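Local coordinates for protein laminin subunit ALPHA-1 (PDB 2JD4) that probably helps anchor laminin-111 of the basement membrane to cell surfaces through its C-terminal pair of metal-binding LG domains, at residues V108-I113 with A117-D122; G255-H260 with L299-N304; G20-G25 with S30-P35. The protein carries 4 engineered substitutions. All blocks are in the same frame, centred on the assembly; numbering follows the deposited sequence.

From the N terminus, interaction 3 comes first: residues 20-25 meet 30-35 across a loop of only four residues, where the chain passes from one sheet of the first laminin G domain to the other. Interaction 1 follows in the same domain, with 108-113 and 117-122 forming a tight hairpin with three residues between the two ranges; its strands belong to the sheet that also holds strand 22-23, and the two contact centres lie about 21 Å apart. Interaction 2, in the second domain, joins 255-260 to 299-304, with 38 residues between them, and bridges two layers of that fold. Its centre lies about 48 Å from that of interaction 1. The three contacts run in series, none enclosing or crossing another.

Interaction 1: V108-I113 with A117-D122; sequences VKTEYI and AFMTVD
The ring of Phe118 lies beside Glu111, with CB of Glu111 over one face, 3.9 Å from the ring centroid and 20° off its normal. This CH-pi contact is offset toward the rim, while CG2 of Ile113 sits at the ring's edge, 4.4 Å from CE2. A first torsion of 62° places CG of Phe118 between its backbone N and carbonyl carbon, and the ring leans toward the neighbouring strand. Beneath them the backbones pair twice: Glu111 N donates to Phe118 O at 2.9 Å, and Phe118 N returns a bond to Glu111 O.

Lys109 and Thr120 form the next hydrogen-bonded pair, their side chains alongside each other with CB atoms 4.0 Å apart. A water 2.6 Å from Thr120 OG1 also gives a weak bond to Lys109 O. Lys109 and Glu111 suit this face because their methylenes lie against Thr120 and Phe118 while their charged ends can reach outward; beta-branched Thr120 suits an extended strand. The other face carries Val108, Thr110, Tyr112, Ala117, Met119 and Val121, mostly apolar and buried against strand 80-86 and nearby loops. There Thr110 OG1 is bonded to Tyr61 OH, and Tyr112 OH to Arg42 O. The paired strands make an antiparallel beta hairpin, and its one buried face is what the beta sandwich of a laminin G domain requires.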
loop_
_atom_site.group_PDB
_atom_site.type_symbol
_atom_site.label_atom_id
_atom_site.label_comp_id
_atom_site.label_asym_id
_atom_site.label_seq_id
_atom_site.Cartn_x
_atom_site.Cartn_y
_atom_site.Cartn_z
ATOM N N VAL A 108 -7.585 -20.054 -0.640
ATOM C CA VAL A 108 -6.975 -20.329 0.656
ATOM C C VAL A 108 -7.972 -20.950 1.620
ATOM O O VAL A 108 -9.139 -20.579 1.644
ATOM C CB VAL A 108 -6.424 -19.031 1.284
ATOM C CG1 VAL A 108 -5.932 -19.302 2.705
ATOM C CG2 VAL A 108 -5.287 -18.480 0.414
ATOM N N LYS A 109 -7.502 -21.905 2.413
ATOM C CA LYS A 109 -8.355 -22.565 3.383
ATOM C C LYS A 109 -7.602 -22.738 4.700
ATOM O O LYS A 109 -6.447 -23.157 4.705
ATOM C CB LYS A 109 -8.789 -23.937 2.851
ATOM C CG LYS A 109 -9.760 -24.679 3.758
ATOM C CD LYS A 109 -9.762 -26.177 3.461
ATOM C CE LYS A 109 -10.105 -26.484 2.014
ATOM N NZ LYS A 109 -10.027 -27.953 1.747
ATOM N N THR A 110 -8.243 -22.384 5.810
ATOM C CA THR A 110 -7.632 -22.549 7.123
ATOM C C THR A 110 -8.593 -23.432 7.903
ATOM O O THR A 110 -9.800 -23.187 7.917
ATOM C CB THR A 110 -7.429 -21.201 7.864
ATOM O OG1 THR A 110 -8.693 -20.574 8.106
ATOM C CG2 THR A 110 -6.550 -20.267 7.037
ATOM N N GLU A 111 -8.062 -24.461 8.551
ATOM C CA GLU A 111 -8.918 -25.380 9.277
ATOM C C GLU A 111 -8.486 -25.818 10.657
ATOM O O GLU A 111 -7.401 -26.357 10.839
ATOM C CB GLU A 111 -9.147 -26.642 8.451
ATOM C CG GLU A 111 -10.159 -26.509 7.345
ATOM C CD GLU A 111 -10.415 -27.833 6.660
ATOM O OE1 GLU A 111 -9.858 -28.056 5.563
ATOM O OE2 GLU A 111 -11.159 -28.657 7.234
ATOM N N TYR A 112 -9.367 -25.576 11.618
ATOM C CA TYR A 112 -9.183 -26.000 12.993
ATOM C C TYR A 112 -10.331 -26.988 13.177
ATOM O O TYR A 112 -11.496 -26.616 13.049
ATOM C CB TYR A 112 -9.360 -24.837 13.965
ATOM C CG TYR A 112 -9.950 -25.247 15.307
ATOM C CD1 TYR A 112 -9.381 -26.275 16.066
ATOM C CD2 TYR A 112 -11.088 -24.615 15.810
ATOM C CE1 TYR A 112 -9.940 -26.665 17.295
ATOM C CE2 TYR A 112 -11.654 -24.993 17.035
ATOM C CZ TYR A 112 -11.076 -26.018 17.770
ATOM O OH TYR A 112 -11.641 -26.396 18.972
ATOM N N ILE A 113 -10.015 -28.247 13.440
ATOM C CA ILE A 113 -11.070 -29.226 13.641
ATOM C C ILE A 113 -10.626 -30.300 14.632
ATOM O O ILE A 113 -9.604 -30.960 14.442
ATOM C CB ILE A 113 -11.509 -29.857 12.296
ATOM C CG1 ILE A 113 -12.729 -30.753 12.521
ATOM C CG2 ILE A 113 -10.364 -30.626 11.669
ATOM C CD1 ILE A 113 -13.371 -31.237 11.242
ATOM N N ALA A 117 -5.080 -28.928 13.246
ATOM C CA ALA A 117 -5.206 -27.676 12.506
ATOM C C ALA A 117 -4.285 -27.742 11.294
ATOM O O ALA A 117 -3.194 -28.307 11.375
ATOM C CB ALA A 117 -4.826 -26.498 13.394
ATOM N N PHE A 118 -4.725 -27.186 10.169
ATOM C CA PHE A 118 -3.909 -27.196 8.958
ATOM C C PHE A 118 -4.329 -26.115 7.957
ATOM O O PHE A 118 -5.366 -25.476 8.121
ATOM C CB PHE A 118 -3.949 -28.586 8.309
ATOM C CG PHE A 118 -5.318 -29.022 7.866
ATOM C CD1 PHE A 118 -5.735 -28.825 6.553
ATOM C CD2 PHE A 118 -6.193 -29.625 8.763
ATOM C CE1 PHE A 118 -7.008 -29.224 6.139
ATOM C CE2 PHE A 118 -7.467 -30.026 8.361
ATOM C CZ PHE A 118 -7.874 -29.825 7.050
ATOM N N MET A 119 -3.509 -25.910 6.930
ATOM C CA MET A 119 -3.782 -24.894 5.915
ATOM C C MET A 119 -3.665 -25.454 4.512
ATOM O O MET A 119 -2.911 -26.395 4.271
ATOM C CB MET A 119 -2.791 -23.741 6.027
ATOM C CG MET A 119 -2.689 -23.093 7.378
ATOM S SD MET A 119 -1.445 -21.796 7.295
ATOM C CE MET A 119 -2.319 -20.633 6.190
ATOM N N THR A 120 -4.390 -24.847 3.581
ATOM C CA THR A 120 -4.356 -25.273 2.188
ATOM C C THR A 120 -4.319 -24.052 1.276
ATOM O O THR A 120 -5.058 -23.091 1.487
ATOM C CB THR A 120 -5.607 -26.109 1.821
ATOM O OG1 THR A 120 -5.772 -27.174 2.766
ATOM C CG2 THR A 120 -5.461 -26.695 0.426
ATOM N N VAL A 121 -3.442 -24.082 0.280
ATOM C CA VAL A 121 -3.344 -22.993 -0.684
ATOM C C VAL A 121 -3.334 -23.628 -2.065
ATOM O O VAL A 121 -2.482 -24.459 -2.370
ATOM C CB VAL A 121 -2.062 -22.140 -0.493
ATOM C CG1 VAL A 121 -1.984 -21.058 -1.586
ATOM C CG2 VAL A 121 -2.076 -21.477 0.884
ATOM N N ASP A 122 -4.301 -23.247 -2.890
ATOM C CA ASP A 122 -4.430 -23.788 -4.234
ATOM C C ASP A 122 -4.416 -25.317 -4.230
ATOM O O ASP A 122 -3.792 -25.935 -5.084
ATOM C CB ASP A 122 -3.312 -23.264 -5.145
ATOM C CG ASP A 122 -3.358 -21.751 -5.322
ATOM O OD1 ASP A 122 -4.472 -21.193 -5.374
ATOM O OD2 ASP A 122 -2.281 -21.122 -5.420
HETATM O O HOH W 1 -6.744 -26.353 5.017
#

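Interaction 2: G255-H260 with L299-N304; sequences GKVLFH and LTVDGN
Leu299, Val257 and Phe259 supply most of the buried surface, with Leu299 reaching between the other two. Its CD2 methyl lies 3.9 Å from CG1 of Val257 and 4.2 Å from CB of Phe259. The same methyl sits 3.5 Å from Val257 O, against the backbone as well as the side chains. Leu299 can do this because its CG is anti to the backbone N (chi1 172°), extending the branched end across the interval between two strands whose axes stay 8.4 Å apart at closest approach. That spacing is too wide for backbone pairing, so apolar side chains make the contact: compact valine and branched leucine fit between the layers, and Phe259 meets the leucine with its CB, its ring lying obliquely to Leu299 CB. Val301 completes the set, its CG2 4.3 Å from Val257 CB.

Just beyond, a type I' turn from Val301 to Asn304 reverses the chain; Asn304 ND2 adds a bond of 2.9 Å to Val301 O, which also accepts from Asn304 N. Around this contact Val257 also touches Leu280 and Leu288, and Phe259 touches Leu250 and Ala290. Strand 256-262 is paired with 247-253 and 267-272, while strand 296-301 lies between 286-293 and 304-308.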
loop_
_atom_site.group_PDB
_atom_site.type_symbol
_atom_site.label_atom_id
_atom_site.label_comp_id
_atom_site.label_asym_id
_atom_site.label_seq_id
_atom_site.Cartn_x
_atom_site.Cartn_y
_atom_site.Cartn_z
ATOM N N GLY A 255 7.325 16.772 -19.842
ATOM C CA GLY A 255 8.111 15.612 -20.218
ATOM C C GLY A 255 9.482 15.483 -19.583
ATOM O O GLY A 255 10.179 14.498 -19.816
ATOM N N LYS A 256 9.882 16.466 -18.783
ATOM C CA LYS A 256 11.184 16.414 -18.121
ATOM C C LYS A 256 11.028 16.249 -16.614
ATOM O O LYS A 256 10.013 16.639 -16.043
ATOM C CB LYS A 256 11.973 17.696 -18.407
ATOM C CG LYS A 256 12.427 17.833 -19.852
ATOM C CD LYS A 256 12.250 19.252 -20.362
ATOM C CE LYS A 256 12.981 20.264 -19.499
ATOM N NZ LYS A 256 12.803 21.645 -20.033
ATOM N N VAL A 257 12.040 15.671 -15.975
ATOM C CA VAL A 257 12.016 15.486 -14.533
ATOM C C VAL A 257 12.933 16.527 -13.894
ATOM O O VAL A 257 14.087 16.687 -14.309
ATOM C CB VAL A 257 12.486 14.070 -14.140
ATOM C CG1 VAL A 257 12.527 13.930 -12.624
ATOM C CG2 VAL A 257 11.540 13.030 -14.726
ATOM N N LEU A 258 12.408 17.236 -12.897
ATOM C CA LEU A 258 13.163 18.266 -12.194
ATOM C C LEU A 258 13.288 17.937 -10.710
ATOM O O LEU A 258 12.321 17.509 -10.068
ATOM C CB LEU A 258 12.476 19.624 -12.340
ATOM C CG LEU A 258 12.062 20.068 -13.742
ATOM C CD1 LEU A 258 11.403 21.444 -13.670
ATOM C CD2 LEU A 258 13.278 20.099 -14.656
ATOM N N PHE A 259 14.489 18.143 -10.181
ATOM C CA PHE A 259 14.796 17.904 -8.777
ATOM C C PHE A 259 15.319 19.234 -8.227
ATOM O O PHE A 259 16.445 19.627 -8.526
ATOM C CB PHE A 259 15.860 16.803 -8.669
ATOM C CG PHE A 259 16.329 16.519 -7.265
ATOM C CD1 PHE A 259 15.460 16.601 -6.185
ATOM C CD2 PHE A 259 17.636 16.101 -7.038
ATOM C CE1 PHE A 259 15.883 16.270 -4.901
ATOM C CE2 PHE A 259 18.073 15.764 -5.757
ATOM C CZ PHE A 259 17.196 15.848 -4.685
ATOM N N HIS A 260 14.483 19.930 -7.455
ATOM C CA HIS A 260 14.851 21.224 -6.874
ATOM C C HIS A 260 15.245 21.080 -5.417
ATOM O O HIS A 260 14.679 20.273 -4.685
ATOM C CB HIS A 260 13.679 22.206 -6.926
ATOM C CG HIS A 260 13.049 22.346 -8.274
ATOM N ND1 HIS A 260 13.691 22.935 -9.341
ATOM C CD2 HIS A 260 11.821 21.987 -8.722
ATOM C CE1 HIS A 260 12.887 22.933 -10.390
ATOM N NE2 HIS A 260 11.746 22.362 -10.040
ATOM N N LEU A 299 20.423 13.624 -9.844
ATOM C CA LEU A 299 19.161 13.079 -10.341
ATOM C C LEU A 299 19.473 12.004 -11.381
ATOM O O LEU A 299 20.206 12.248 -12.341
ATOM C CB LEU A 299 18.305 14.176 -10.990
ATOM C CG LEU A 299 17.042 13.664 -11.702
ATOM C CD1 LEU A 299 16.168 12.901 -10.717
ATOM C CD2 LEU A 299 16.277 14.827 -12.318
ATOM N N THR A 300 18.918 10.813 -11.186
ATOM C CA THR A 300 19.152 9.712 -12.108
ATOM C C THR A 300 17.828 9.102 -12.565
ATOM O O THR A 300 17.024 8.654 -11.742
ATOM C CB THR A 300 20.003 8.622 -11.436
ATOM O OG1 THR A 300 21.194 9.211 -10.898
ATOM C CG2 THR A 300 20.386 7.547 -12.443
ATOM N N VAL A 301 17.600 9.110 -13.874
ATOM C CA VAL A 301 16.378 8.547 -14.445
ATOM C C VAL A 301 16.758 7.454 -15.440
ATOM O O VAL A 301 17.510 7.698 -16.393
ATOM C CB VAL A 301 15.546 9.618 -15.179
ATOM C CG1 VAL A 301 14.253 9.003 -15.689
ATOM C CG2 VAL A 301 15.241 10.778 -14.236
ATOM N N ASP A 302 16.239 6.251 -15.210
ATOM C CA ASP A 302 16.537 5.108 -16.059
ATOM C C ASP A 302 18.046 4.935 -16.246
ATOM O O ASP A 302 18.512 4.571 -17.326
ATOM C CB ASP A 302 15.853 5.246 -17.426
ATOM C CG ASP A 302 14.337 5.186 -17.330
ATOM O OD1 ASP A 302 13.827 4.491 -16.421
ATOM O OD2 ASP A 302 13.656 5.821 -18.167
ATOM N N GLY A 303 18.806 5.205 -15.189
ATOM C CA GLY A 303 20.250 5.055 -15.260
ATOM C C GLY A 303 21.022 6.281 -15.723
ATOM O O GLY A 303 22.245 6.324 -15.597
ATOM N N ASN A 304 20.317 7.275 -16.256
ATOM C CA ASN A 304 20.945 8.504 -16.736
ATOM C C ASN A 304 21.048 9.526 -15.605
ATOM O O ASN A 304 20.034 9.943 -15.040
ATOM C CB ASN A 304 20.124 9.079 -17.890
ATOM C CG ASN A 304 19.897 8.067 -18.998
ATOM O OD1 ASN A 304 20.809 7.752 -19.764
ATOM N ND2 ASN A 304 18.680 7.540 -19.078
#

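Interaction 3: G20-G25 with S30-P35; sequences GAHQFG and SHLVLP
Leu32 is gripped by two aromatic side chains, the face of His22 under its CD1 methyl and the edge of Phe24 at its branch point. The methyl stands over the centre of the imidazole, with CD1 4.2 Å from the His22 centroid and 12° off the normal, a CH-pi contact. Phe24 presents an edge instead: CE2 lies 3.9 Å from Leu32 CG, and the same rim runs along the backbone, with CE2 also 3.9 Å from His31 CA and CD2 4.0 Å from Ser30 O. Phe24 CG is anti to its carbonyl carbon (chi1 -61°), which carries the ring's far end toward the strand although CB sets out obliquely. Were Phe24 replaced by an alanine, the edge against Leu32 and His31 would be lost, and a gap would probably open beside the leucine branch point. At the loop end, Ser30 CB packs 3.7 Å from Gly25 N; Gly25 has a positive phi of 79°, and a beta carbon there would be jammed against the carbonyl oxygen of Phe24.

The two segments share no hydrogen bond directly, for they belong to different sheets of the laminin G beta sandwich: His22 pairs by its backbone with Ile169, whereas Leu32 pairs with Leu146 and His31 with Ser188. Leu32 and Phe24 thus pack between the two sheets, with His22 beside them.

Farther out, Ser164 OG spans the junction, bonded to both Gly25 N and Ser30 O, while the small hydroxyl of Ser30 suits the bend, being bonded to Ser27 N within the connecting loop and to Ala189 O. Phe24 is backed by Ile169, and Gln23 next to it touches the disulfide partners Cys168 and Cys193.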
loop_
_atom_site.group_PDB
_atom_site.type_symbol
_atom_site.label_atom_id
_atom_site.label_comp_id
_atom_site.label_asym_id
_atom_site.label_seq_id
_atom_site.Cartn_x
_atom_site.Cartn_y
_atom_site.Cartn_z
ATOM N N GLY A 20 -18.606 -8.392 -7.017
ATOM C CA GLY A 20 -18.583 -9.182 -5.797
ATOM C C GLY A 20 -17.203 -9.414 -5.205
ATOM O O GLY A 20 -16.905 -10.504 -4.703
ATOM N N ALA A 21 -16.352 -8.400 -5.279
ATOM C CA ALA A 21 -15.011 -8.507 -4.718
ATOM C C ALA A 21 -14.695 -7.179 -4.053
ATOM O O ALA A 21 -15.240 -6.140 -4.446
ATOM C CB ALA A 21 -13.996 -8.806 -5.811
ATOM N N HIS A 22 -13.821 -7.206 -3.051
ATOM C CA HIS A 22 -13.462 -5.977 -2.352
ATOM C C HIS A 22 -11.946 -5.786 -2.253
ATOM O O HIS A 22 -11.202 -6.743 -2.031
ATOM C CB HIS A 22 -14.076 -5.991 -0.944
ATOM C CG HIS A 22 -15.573 -6.080 -0.940
ATOM N ND1 HIS A 22 -16.387 -4.968 -0.983
ATOM C CD2 HIS A 22 -16.402 -7.149 -0.916
ATOM C CE1 HIS A 22 -17.651 -5.348 -0.984
ATOM N NE2 HIS A 22 -17.689 -6.667 -0.945
ATOM N N GLN A 23 -11.501 -4.542 -2.416
ATOM C CA GLN A 23 -10.085 -4.218 -2.317
ATOM C C GLN A 23 -9.838 -3.613 -0.937
ATOM O O GLN A 23 -10.518 -2.670 -0.546
ATOM C CB GLN A 23 -9.675 -3.192 -3.382
ATOM C CG GLN A 23 -8.192 -2.795 -3.320
ATOM C CD GLN A 23 -7.271 -3.833 -3.943
ATOM O OE1 GLN A 23 -6.052 -3.767 -3.785
ATOM N NE2 GLN A 23 -7.852 -4.790 -4.665
ATOM N N PHE A 24 -8.869 -4.157 -0.210
ATOM C CA PHE A 24 -8.532 -3.648 1.112
ATOM C C PHE A 24 -7.136 -3.018 1.076
ATOM O O PHE A 24 -6.501 -2.954 0.023
ATOM C CB PHE A 24 -8.586 -4.778 2.151
ATOM C CG PHE A 24 -9.941 -5.415 2.278
ATOM C CD1 PHE A 24 -10.304 -6.478 1.455
ATOM C CD2 PHE A 24 -10.867 -4.932 3.204
ATOM C CE1 PHE A 24 -11.577 -7.055 1.549
ATOM C CE2 PHE A 24 -12.136 -5.498 3.308
ATOM C CZ PHE A 24 -12.492 -6.564 2.476
ATOM N N GLY A 25 -6.665 -2.544 2.223
ATOM C CA GLY A 25 -5.347 -1.934 2.270
ATOM C C GLY A 25 -5.254 -0.497 1.768
ATOM O O GLY A 25 -4.156 0.052 1.704
ATOM N N SER A 30 -8.758 -0.337 6.535
ATOM C CA SER A 30 -9.816 -0.731 5.612
ATOM C C SER A 30 -10.306 -2.096 6.093
ATOM O O SER A 30 -9.496 -2.977 6.365
ATOM C CB SER A 30 -9.270 -0.872 4.188
ATOM O OG SER A 30 -8.662 0.327 3.747
ATOM N N HIS A 31 -11.617 -2.281 6.191
ATOM C CA HIS A 31 -12.145 -3.567 6.643
ATOM C C HIS A 31 -13.658 -3.674 6.487
ATOM O O HIS A 31 -14.339 -2.690 6.202
ATOM C CB HIS A 31 -11.820 -3.771 8.130
ATOM C CG HIS A 31 -12.634 -2.900 9.036
ATOM N ND1 HIS A 31 -12.416 -1.544 9.162
ATOM C CD2 HIS A 31 -13.742 -3.169 9.768
ATOM C CE1 HIS A 31 -13.356 -1.015 9.924
ATOM N NE2 HIS A 31 -14.174 -1.981 10.305
ATOM N N LEU A 32 -14.161 -4.888 6.686
ATOM C CA LEU A 32 -15.589 -5.183 6.672
ATOM C C LEU A 32 -15.828 -5.966 7.966
ATOM O O LEU A 32 -14.998 -6.790 8.353
ATOM C CB LEU A 32 -15.979 -6.088 5.493
ATOM C CG LEU A 32 -15.922 -5.592 4.047
ATOM C CD1 LEU A 32 -16.396 -6.712 3.123
ATOM C CD2 LEU A 32 -16.801 -4.359 3.883
ATOM N N VAL A 33 -16.934 -5.693 8.641
ATOM C CA VAL A 33 -17.290 -6.426 9.849
ATOM C C VAL A 33 -18.508 -7.236 9.426
ATOM O O VAL A 33 -19.565 -6.676 9.128
ATOM C CB VAL A 33 -17.655 -5.484 11.008
ATOM C CG1 VAL A 33 -18.106 -6.300 12.219
ATOM C CG2 VAL A 33 -16.445 -4.620 11.371
ATOM N N LEU A 34 -18.341 -8.551 9.368
ATOM C CA LEU A 34 -19.404 -9.446 8.933
ATOM C C LEU A 34 -20.019 -10.268 10.061
ATOM O O LEU A 34 -19.314 -10.791 10.928
ATOM C CB LEU A 34 -18.862 -10.392 7.863
ATOM C CG LEU A 34 -18.157 -9.759 6.660
ATOM C CD1 LEU A 34 -17.686 -10.860 5.722
ATOM C CD2 LEU A 34 -19.109 -8.821 5.933
ATOM N N PRO A 35 -21.352 -10.407 10.053
ATOM C CA PRO A 35 -22.059 -11.175 11.082
ATOM C C PRO A 35 -21.865 -12.676 10.890
ATOM O O PRO A 35 -21.781 -13.145 9.761
ATOM C CB PRO A 35 -23.535 -10.792 10.870
ATOM C CG PRO A 35 -23.510 -9.637 9.884
ATOM C CD PRO A 35 -22.291 -9.879 9.055
#